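Local coordinates for flagellar basal body protein (Helicobacter pylori, PDB 5NPY) that probably builds part of the flagellar hook, the curved segment that joins the rotary motor of the bacterium to its filament, at residues 312-317 and 340-344; 144-150 and 171-177; 191-195 and 469-473; 231-237 and 350-355. All coordinates share one frame; numbering follows the deposited sequence.

Overall arrangement
From the N-terminal end the chain first closes contact 2, which closes a short loop by pairing strands 143-148 and 173-176 within the D1 domain of the hook protein. It then enters strand 192-198, whose partner, strand 465-471, comes back some 270 residues later, so contact 3 closes a loop of more than 270 residues. Contact 4 forms within that excursion, laying the loop 231-237 along strand 346-364, and contact 1 falls inside contact 4 in turn, joining the ends of strands 308-313 and 339-341 of two sheets. Contacts 1 and 2 lie on opposite sides of the chain's centre, their centres about 85 Å apart; no two contacts touch.

Contact 1: residues 312-317 and 340-344; sequences IANPSQ and ELKKG
N314 reaches across to L341 with its side-chain amide, and this is the one direct hydrogen bond between 312-317 and 340-344. ND2 lies 2.6 Å from O of L341 and the N-H points almost straight at it (172°). The oxygen lies in the amide plane of N314, whereas the donor is tilted from the carbonyl plane of L341. With CG anti to the backbone N (chi1 178°), the amide is carried over to 340-344; ND2 also binds O of T318, and OD1 takes a weak bond from N of S316, so both ends of the amide are engaged.

A water accepts from N of N314 and lies in position to donate to O of K343, though it has more acceptors in reach than protons. Beside it the CA-H of K343 points at O of N314, with CA and O 3.4 Å apart.

Apolar contact is modest. CD1 of L341 sits 3.6 Å from O of I312 and 4.3 Å from CG2 of the same residue, and its CB rests against CB of N314. On the exposed side the bent side chain of K343 crosses that of Q317, CE lying 3.9 Å from NE2.

I312 and L341 both pack on F322 of strand 320-325. Strand 308-313 pairs with 293-298 and 346-364, while 339-341 is the edge strand beside 320-325, so the contact joins the ends of strands from two sheets.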
# COMPACT_ATOMS: atom_id res chain seq x y z
N ILE A 312 -31.43 -28.22 -10.46
CA ILE A 312 -32.53 -28.71 -9.64
C ILE A 312 -32.84 -30.12 -10.12
O ILE A 312 -33.28 -30.32 -11.26
CB ILE A 312 -33.75 -27.79 -9.73
CG1 ILE A 312 -33.34 -26.35 -9.49
CG2 ILE A 312 -34.80 -28.20 -8.68
CD1 ILE A 312 -34.49 -25.38 -9.58
N ALA A 313 -32.61 -31.10 -9.25
CA ALA A 313 -32.67 -32.50 -9.61
C ALA A 313 -33.59 -33.26 -8.67
O ALA A 313 -33.67 -32.95 -7.47
CB ALA A 313 -31.27 -33.14 -9.59
N ASN A 314 -34.28 -34.26 -9.22
CA ASN A 314 -35.06 -35.18 -8.42
C ASN A 314 -34.21 -36.41 -8.16
O ASN A 314 -33.80 -37.07 -9.12
CB ASN A 314 -36.34 -35.57 -9.15
CG ASN A 314 -37.18 -36.57 -8.37
OD1 ASN A 314 -36.82 -36.97 -7.27
ND2 ASN A 314 -38.31 -36.96 -8.94
N PRO A 315 -33.91 -36.75 -6.89
CA PRO A 315 -33.04 -37.90 -6.64
C PRO A 315 -33.76 -39.24 -6.80
O PRO A 315 -33.17 -40.21 -7.27
CB PRO A 315 -32.57 -37.68 -5.19
CG PRO A 315 -33.39 -36.51 -4.65
CD PRO A 315 -34.44 -36.17 -5.65
N SER A 316 -35.04 -39.30 -6.41
CA SER A 316 -35.79 -40.54 -6.57
C SER A 316 -36.14 -40.78 -8.04
O SER A 316 -36.10 -39.88 -8.88
CB SER A 316 -37.06 -40.51 -5.74
OG SER A 316 -37.77 -41.73 -5.92
N GLN A 317 -36.49 -42.03 -8.34
CA GLN A 317 -36.91 -42.35 -9.70
C GLN A 317 -38.41 -42.19 -9.89
O GLN A 317 -38.88 -42.23 -11.03
CB GLN A 317 -36.49 -43.77 -10.07
CG GLN A 317 -36.31 -43.92 -11.57
CD GLN A 317 -35.11 -44.77 -11.94
OE1 GLN A 317 -34.71 -45.67 -11.19
NE2 GLN A 317 -34.52 -44.48 -13.10
N GLU A 340 -41.64 -31.75 -15.09
CA GLU A 340 -41.48 -33.01 -14.44
C GLU A 340 -40.06 -33.44 -14.35
O GLU A 340 -39.36 -33.50 -15.33
CB GLU A 340 -42.25 -34.08 -15.20
CG GLU A 340 -41.93 -35.49 -14.76
CD GLU A 340 -42.68 -36.55 -15.54
OE1 GLU A 340 -42.20 -36.93 -16.61
OE2 GLU A 340 -43.73 -37.00 -15.07
N LEU A 341 -39.63 -33.74 -13.15
CA LEU A 341 -38.28 -34.22 -12.91
C LEU A 341 -38.36 -35.63 -12.34
O LEU A 341 -38.89 -35.83 -11.24
CB LEU A 341 -37.52 -33.30 -11.95
CG LEU A 341 -37.42 -31.83 -12.32
CD1 LEU A 341 -36.81 -31.06 -11.17
CD2 LEU A 341 -36.61 -31.64 -13.60
N LYS A 342 -37.86 -36.60 -13.09
CA LYS A 342 -37.55 -37.91 -12.56
C LYS A 342 -36.04 -37.95 -12.34
O LYS A 342 -35.35 -36.94 -12.47
CB LYS A 342 -38.04 -39.00 -13.51
CG LYS A 342 -37.26 -39.10 -14.81
CD LYS A 342 -37.73 -40.26 -15.68
CE LYS A 342 -38.91 -39.85 -16.55
NZ LYS A 342 -39.04 -40.73 -17.74
N LYS A 343 -35.52 -39.14 -12.00
CA LYS A 343 -34.11 -39.27 -11.63
C LYS A 343 -33.19 -38.70 -12.71
O LYS A 343 -32.27 -37.93 -12.42
CB LYS A 343 -33.78 -40.73 -11.34
CG LYS A 343 -32.37 -40.98 -10.84
CD LYS A 343 -31.75 -42.23 -11.47
CE LYS A 343 -31.53 -42.05 -12.97
NZ LYS A 343 -30.59 -40.93 -13.30
N GLY A 344 -33.44 -39.05 -13.97
CA GLY A 344 -32.54 -38.62 -15.02
C GLY A 344 -32.70 -37.16 -15.41
O GLY A 344 -31.76 -36.55 -15.91
O HOH W 1 -32.82 -35.25 -11.59

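Contact 2: residues 144-150 and 171-177; sequences VYGIDLK and GNTLSPL
G146 and S175 face each other as an antiparallel hydrogen-bonded pair, each N bound to the other's O at 2.8 Å. The strands then continue through the non-hydrogen-bonded pair Y145 and P176 to a third backbone bond, from N of L177 to O of V144 (3.1 Å). The same three oxygens are also met by CA-H groups, of Y145 at O of S175, L174 at O of G146 and P176 at O of V144. The two strand segments are strongly splayed, with 122° between their directions.

The aromatic contact is a CH-pi interaction. P176 lies over one face of the Y145 ring, its CD 4.2 Å from the centroid and 12° off the ring normal, and C of S175 covers the same face nearer the rim. A chi1 of -76° sets the ring anti to its own carbonyl carbon and alongside the proline.

Aliphatic packing fills in around the bare backbone of G146. CD2 of L177 approaches C of G146 at 3.7 Å, and CD2 of L174 meets CG1 of I147 at 4.0 Å. The end of I147 reaches CD1 to 3.4 Å from O of G171, a carbonyl that also accepts from NE1 of W546.

At the end of the first segment D148 makes an Asx turn, OD1 accepting from N of K150. The polar bonding between the segments is therefore entirely backbone to backbone, while proline, tyrosine and branched aliphatic groups supply the side-chain contact in this part of the hook D1 domain.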
# COMPACT_ATOMS: atom_id res chain seq x y z
N VAL A 144 33.76 21.86 5.56
CA VAL A 144 32.49 22.56 5.71
C VAL A 144 31.64 21.82 6.75
O VAL A 144 31.34 20.63 6.59
CB VAL A 144 31.76 22.65 4.37
CG1 VAL A 144 30.48 23.46 4.51
CG2 VAL A 144 32.70 23.26 3.33
N TYR A 145 31.24 22.53 7.80
CA TYR A 145 30.41 21.93 8.86
C TYR A 145 28.93 22.11 8.56
O TYR A 145 28.49 23.18 8.12
CB TYR A 145 30.72 22.54 10.23
CG TYR A 145 32.00 22.05 10.84
CD1 TYR A 145 33.15 21.98 10.07
CD2 TYR A 145 32.08 21.65 12.18
CE1 TYR A 145 34.33 21.53 10.57
CE2 TYR A 145 33.29 21.19 12.71
CZ TYR A 145 34.41 21.14 11.88
OH TYR A 145 35.65 20.71 12.30
N GLY A 146 28.17 21.06 8.85
CA GLY A 146 26.72 21.08 8.75
C GLY A 146 26.12 19.92 9.50
O GLY A 146 26.79 19.22 10.26
N ILE A 147 24.82 19.72 9.28
CA ILE A 147 24.13 18.56 9.83
C ILE A 147 24.42 17.37 8.93
O ILE A 147 23.89 17.27 7.82
CB ILE A 147 22.62 18.79 9.96
CG1 ILE A 147 22.30 20.03 10.82
CG2 ILE A 147 21.96 17.55 10.54
CD1 ILE A 147 21.98 19.72 12.28
N ASP A 148 25.28 16.47 9.39
CA ASP A 148 25.50 15.20 8.71
C ASP A 148 24.40 14.24 9.16
O ASP A 148 24.34 13.88 10.35
CB ASP A 148 26.89 14.67 9.05
CG ASP A 148 27.22 13.35 8.36
OD1 ASP A 148 26.38 12.84 7.58
OD2 ASP A 148 28.34 12.83 8.59
N LEU A 149 23.51 13.85 8.24
CA LEU A 149 22.47 12.88 8.59
C LEU A 149 23.03 11.48 8.76
O LEU A 149 22.36 10.62 9.34
CB LEU A 149 21.35 12.88 7.55
CG LEU A 149 20.35 14.04 7.53
CD1 LEU A 149 19.24 13.81 6.51
CD2 LEU A 149 19.75 14.23 8.91
N LYS A 150 24.24 11.24 8.26
CA LYS A 150 24.95 9.97 8.42
C LYS A 150 24.19 8.84 7.74
O LYS A 150 24.01 7.75 8.29
CB LYS A 150 25.22 9.67 9.90
CG LYS A 150 26.11 10.71 10.56
CD LYS A 150 26.73 10.21 11.85
CE LYS A 150 27.70 11.23 12.44
NZ LYS A 150 27.02 12.50 12.85
N GLY A 171 18.56 19.79 14.16
CA GLY A 171 19.47 19.55 15.27
C GLY A 171 20.53 20.61 15.46
O GLY A 171 20.59 21.59 14.71
N ASN A 172 21.39 20.43 16.46
CA ASN A 172 22.30 21.49 16.89
C ASN A 172 23.76 21.06 16.90
O ASN A 172 24.60 21.80 17.44
CB ASN A 172 21.92 22.00 18.28
CG ASN A 172 22.33 21.04 19.39
OD1 ASN A 172 22.48 19.83 19.17
ND2 ASN A 172 22.53 21.58 20.59
N THR A 173 24.10 19.91 16.35
CA THR A 173 25.49 19.44 16.33
C THR A 173 25.97 19.37 14.88
O THR A 173 25.43 18.60 14.08
CB THR A 173 25.62 18.08 17.01
OG1 THR A 173 25.38 18.23 18.41
CG2 THR A 173 27.01 17.50 16.78
N LEU A 174 26.98 20.17 14.57
CA LEU A 174 27.52 20.30 13.22
C LEU A 174 28.83 19.53 13.10
O LEU A 174 29.62 19.51 14.04
CB LEU A 174 27.74 21.77 12.87
CG LEU A 174 26.55 22.67 13.21
CD1 LEU A 174 26.87 24.14 12.90
CD2 LEU A 174 25.28 22.21 12.47
N SER A 175 29.05 18.93 11.93
CA SER A 175 30.27 18.17 11.68
C SER A 175 30.62 18.30 10.21
O SER A 175 29.84 18.88 9.43
CB SER A 175 30.10 16.70 12.10
OG SER A 175 29.31 15.97 11.18
N PRO A 176 31.79 17.82 9.79
CA PRO A 176 32.14 17.87 8.37
C PRO A 176 31.19 17.04 7.52
O PRO A 176 30.83 15.92 7.89
CB PRO A 176 33.56 17.30 8.33
CG PRO A 176 34.11 17.64 9.65
CD PRO A 176 32.97 17.43 10.60
N LEU A 177 30.79 17.60 6.39
CA LEU A 177 29.91 16.91 5.45
C LEU A 177 30.74 16.09 4.46
O LEU A 177 31.75 16.56 3.94
CB LEU A 177 29.05 17.92 4.69
CG LEU A 177 28.25 18.82 5.63
CD1 LEU A 177 27.24 19.66 4.85
CD2 LEU A 177 27.57 18.00 6.74

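Contact 3: residues 191-195 and 469-473; sequences TKVGI and ASQDG
D472 grips the residue just before the facing strand with both carboxylate oxygens. OD1 accepts from OG1 of T191 at 2.7 Å and OD2 from the backbone N of T191 at 2.9 Å, each through its syn lone pair, so the carboxylate is fixed in rotation by a two-pronged bond to a single residue. OD2 also takes a weak bond from N of K192. The torsions match: OG1 of T191 (chi1 65°) and CG of D472 (chi1 59°) each sit between their own backbone N and carbonyl carbon, and the two side chains cross at about a right angle.

Beyond this clasp the strands are joined tightly at G194 and S470, an antiparallel hydrogen-bonded pair whose two N-to-O bonds are both 2.9 Å and nearly straight. Toward D472 the pairing slackens: its N reaches O of K192 over 3.4 Å, a weak bond, although CA of Q471 comes to 3.1 Å from that same oxygen.

Close packing lies on the face of V193, I195, A469 and Q471. V193 and Q471 run side by side, CG2 to CG 3.6 Å, and CG2 of I195 meets CB of A469. The looser side belongs to K192, an exposed residue whose long chain leads away from the strand pair; its NZ remains 5.9 Å from OD1 of D472.

Strand 465-471 is the edge of a four-stranded sheet, with 192-198 inside it and bonded on its other side to 442-447. V193 and I195 pack on Y446 and on strand 370-381, while the polar end of Q471 binds S190 and D362.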
# COMPACT_ATOMS: atom_id res chain seq x y z
N THR A 191 9.81 -6.09 3.60
CA THR A 191 9.30 -6.91 4.69
C THR A 191 7.93 -6.47 5.18
O THR A 191 7.42 -7.06 6.14
CB THR A 191 10.27 -6.92 5.86
OG1 THR A 191 10.35 -5.60 6.42
CG2 THR A 191 11.66 -7.39 5.40
N LYS A 192 7.32 -5.47 4.55
CA LYS A 192 6.11 -4.87 5.10
C LYS A 192 5.35 -4.20 3.98
O LYS A 192 5.85 -3.24 3.39
CB LYS A 192 6.48 -3.86 6.21
CG LYS A 192 5.31 -3.31 6.99
CD LYS A 192 5.77 -2.32 8.08
CE LYS A 192 5.97 -0.91 7.54
NZ LYS A 192 6.56 -0.02 8.59
N VAL A 193 4.15 -4.67 3.68
CA VAL A 193 3.34 -4.11 2.59
C VAL A 193 1.93 -3.84 3.11
O VAL A 193 1.28 -4.75 3.64
CB VAL A 193 3.31 -5.04 1.37
CG1 VAL A 193 2.41 -4.47 0.27
CG2 VAL A 193 4.74 -5.30 0.87
N GLY A 194 1.48 -2.60 2.97
CA GLY A 194 0.11 -2.20 3.30
C GLY A 194 -0.57 -1.52 2.11
O GLY A 194 -0.10 -0.49 1.63
N ILE A 195 -1.66 -2.09 1.62
CA ILE A 195 -2.33 -1.52 0.45
C ILE A 195 -3.68 -0.94 0.87
O ILE A 195 -4.35 -1.43 1.79
CB ILE A 195 -2.53 -2.52 -0.71
CG1 ILE A 195 -3.42 -3.69 -0.29
CG2 ILE A 195 -1.18 -2.96 -1.27
CD1 ILE A 195 -3.85 -4.60 -1.42
N ALA A 469 -0.03 1.74 -2.41
CA ALA A 469 0.77 0.64 -1.87
C ALA A 469 1.96 1.23 -1.12
O ALA A 469 2.81 1.90 -1.71
CB ALA A 469 1.26 -0.31 -2.97
N SER A 470 1.99 1.00 0.18
CA SER A 470 3.05 1.43 1.07
C SER A 470 3.90 0.22 1.44
O SER A 470 3.39 -0.88 1.65
CB SER A 470 2.48 2.09 2.33
OG SER A 470 1.68 3.23 2.02
N GLN A 471 5.21 0.42 1.52
CA GLN A 471 6.11 -0.71 1.55
C GLN A 471 7.53 -0.22 1.77
O GLN A 471 7.92 0.83 1.26
CB GLN A 471 6.03 -1.49 0.24
CG GLN A 471 7.02 -2.55 0.13
CD GLN A 471 7.39 -2.81 -1.27
OE1 GLN A 471 8.18 -3.61 -1.55
NE2 GLN A 471 6.83 -2.15 -2.16
N ASP A 472 8.31 -0.99 2.52
CA ASP A 472 9.63 -0.54 2.89
C ASP A 472 10.71 -0.96 1.90
O ASP A 472 11.84 -0.50 2.03
CB ASP A 472 9.97 -1.03 4.31
CG ASP A 472 9.92 -2.55 4.44
OD1 ASP A 472 10.51 -3.08 5.41
OD2 ASP A 472 9.29 -3.22 3.60
N GLY A 473 10.39 -1.81 0.92
CA GLY A 473 11.42 -2.29 0.01
C GLY A 473 11.75 -1.25 -1.06
O GLY A 473 10.91 -0.45 -1.44

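Contact 4: residues 231-237 and 350-355; sequences ALANDDN and VAIKIP
K353 and A233 are joined by a reciprocal pair of backbone hydrogen bonds, N of K353 to O of A233 at 2.8 Å and N of A233 to O of K353 at 2.9 Å. N of K353 is tilted 18° from the carbonyl plane of A233, whereas N of A233 stands well above that of K353. The side chain of K353 then runs out, extended beyond CG, to the turn of the other segment. Its ammonium donates to O of D235 at 3.3 Å and reaches OD1 of N237, though that approach is modelled too short to be trusted in detail. A water accepting from NZ at 2.7 Å also donates to O of D235, so this carbonyl is held directly and through solvent.

The lysine thus ends beside a type I beta turn from N234 to N237, closed by the bond from N of N237 to O of N234. That turn ends a single-bridge antiparallel pairing that the loop makes against the long strand 346-364. ND2 of N234 bonds elsewhere, to E238 and O of K331, while its OD1 takes a weak bond from N of D236.

Outward along the strand, a second water links N of A351 to OD1 of D235, weakly on the aspartate side. CG2 of V350 touches CB of N234 at 3.8 Å. On the buried side L232 crosses I352, CD2 to CG2 3.6 Å, while its CD2 also abuts O of K353. At the far end CD of P355 presses to 3.2 Å from O of A231, a carbonyl that accepts from Q227.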
# COMPACT_ATOMS: atom_id res chain seq x y z
N ALA A 231 -24.39 -12.35 -3.82
CA ALA A 231 -22.99 -12.10 -4.21
C ALA A 231 -22.64 -12.87 -5.48
O ALA A 231 -21.60 -13.53 -5.57
CB ALA A 231 -22.03 -12.45 -3.07
N LEU A 232 -23.54 -12.78 -6.46
CA LEU A 232 -23.42 -13.55 -7.70
C LEU A 232 -23.94 -12.73 -8.88
O LEU A 232 -24.58 -11.69 -8.71
CB LEU A 232 -24.19 -14.86 -7.60
CG LEU A 232 -23.64 -15.91 -6.63
CD1 LEU A 232 -24.67 -16.99 -6.48
CD2 LEU A 232 -22.32 -16.49 -7.15
N ALA A 233 -23.68 -13.25 -10.08
CA ALA A 233 -24.24 -12.69 -11.31
C ALA A 233 -24.41 -13.84 -12.29
O ALA A 233 -23.71 -14.86 -12.20
CB ALA A 233 -23.35 -11.58 -11.89
N ASN A 234 -25.32 -13.66 -13.26
CA ASN A 234 -25.53 -14.69 -14.27
C ASN A 234 -24.55 -14.54 -15.44
O ASN A 234 -23.65 -13.71 -15.42
CB ASN A 234 -26.98 -14.71 -14.77
CG ASN A 234 -27.41 -13.41 -15.46
OD1 ASN A 234 -26.60 -12.67 -16.04
ND2 ASN A 234 -28.71 -13.14 -15.41
N ASP A 235 -24.76 -15.35 -16.47
CA ASP A 235 -23.83 -15.45 -17.59
C ASP A 235 -23.76 -14.17 -18.42
O ASP A 235 -22.74 -13.90 -19.06
CB ASP A 235 -24.24 -16.62 -18.48
CG ASP A 235 -23.14 -17.06 -19.39
OD1 ASP A 235 -23.41 -17.31 -20.59
OD2 ASP A 235 -22.00 -17.15 -18.88
N ASP A 236 -24.82 -13.37 -18.43
CA ASP A 236 -24.81 -12.09 -19.11
C ASP A 236 -24.41 -10.95 -18.16
O ASP A 236 -24.63 -9.77 -18.49
CB ASP A 236 -26.16 -11.83 -19.77
CG ASP A 236 -26.64 -13.01 -20.63
OD1 ASP A 236 -27.85 -13.34 -20.59
OD2 ASP A 236 -25.79 -13.63 -21.32
N ASN A 237 -23.83 -11.29 -17.00
CA ASN A 237 -23.19 -10.38 -16.05
C ASN A 237 -24.19 -9.54 -15.27
O ASN A 237 -23.81 -8.56 -14.62
CB ASN A 237 -22.16 -9.48 -16.74
CG ASN A 237 -20.93 -10.25 -17.19
OD1 ASN A 237 -20.90 -11.47 -17.06
ND2 ASN A 237 -19.93 -9.55 -17.70
N VAL A 350 -28.29 -21.09 -16.01
CA VAL A 350 -27.21 -20.55 -16.84
C VAL A 350 -25.96 -20.56 -15.97
O VAL A 350 -26.04 -20.83 -14.77
CB VAL A 350 -27.52 -19.13 -17.37
CG1 VAL A 350 -28.82 -19.12 -18.20
CG2 VAL A 350 -27.63 -18.15 -16.22
N ALA A 351 -24.80 -20.29 -16.57
CA ALA A 351 -23.55 -20.31 -15.83
C ALA A 351 -23.48 -19.14 -14.86
O ALA A 351 -24.04 -18.06 -15.11
CB ALA A 351 -22.35 -20.30 -16.77
N ILE A 352 -22.75 -19.35 -13.77
CA ILE A 352 -22.75 -18.49 -12.59
C ILE A 352 -21.41 -17.77 -12.51
O ILE A 352 -20.36 -18.38 -12.76
CB ILE A 352 -23.00 -19.32 -11.32
CG1 ILE A 352 -24.40 -19.93 -11.35
CG2 ILE A 352 -22.81 -18.50 -10.07
CD1 ILE A 352 -25.45 -19.00 -11.91
N LYS A 353 -21.45 -16.48 -12.15
CA LYS A 353 -20.23 -15.69 -11.96
C LYS A 353 -20.23 -15.06 -10.57
O LYS A 353 -21.27 -14.93 -9.92
CB LYS A 353 -20.09 -14.58 -13.02
CG LYS A 353 -19.89 -15.08 -14.44
CD LYS A 353 -19.61 -13.93 -15.40
CE LYS A 353 -19.47 -14.44 -16.82
NZ LYS A 353 -19.75 -13.37 -17.78
N ILE A 354 -19.04 -14.63 -10.16
CA ILE A 354 -18.78 -14.12 -8.82
C ILE A 354 -18.07 -12.77 -8.93
O ILE A 354 -17.20 -12.60 -9.80
CB ILE A 354 -17.96 -15.13 -8.00
CG1 ILE A 354 -17.89 -14.74 -6.51
CG2 ILE A 354 -16.54 -15.31 -8.62
CD1 ILE A 354 -17.26 -15.84 -5.63
N PRO A 355 -18.41 -11.78 -8.11
CA PRO A 355 -17.69 -10.50 -8.17
C PRO A 355 -16.22 -10.67 -7.79
O PRO A 355 -15.87 -11.45 -6.90
CB PRO A 355 -18.46 -9.61 -7.17
CG PRO A 355 -19.86 -10.24 -7.09
CD PRO A 355 -19.61 -11.75 -7.25
O HOH W 2 -24.92 -19.96 -19.78
O HOH W 3 -20.06 -14.91 -20.03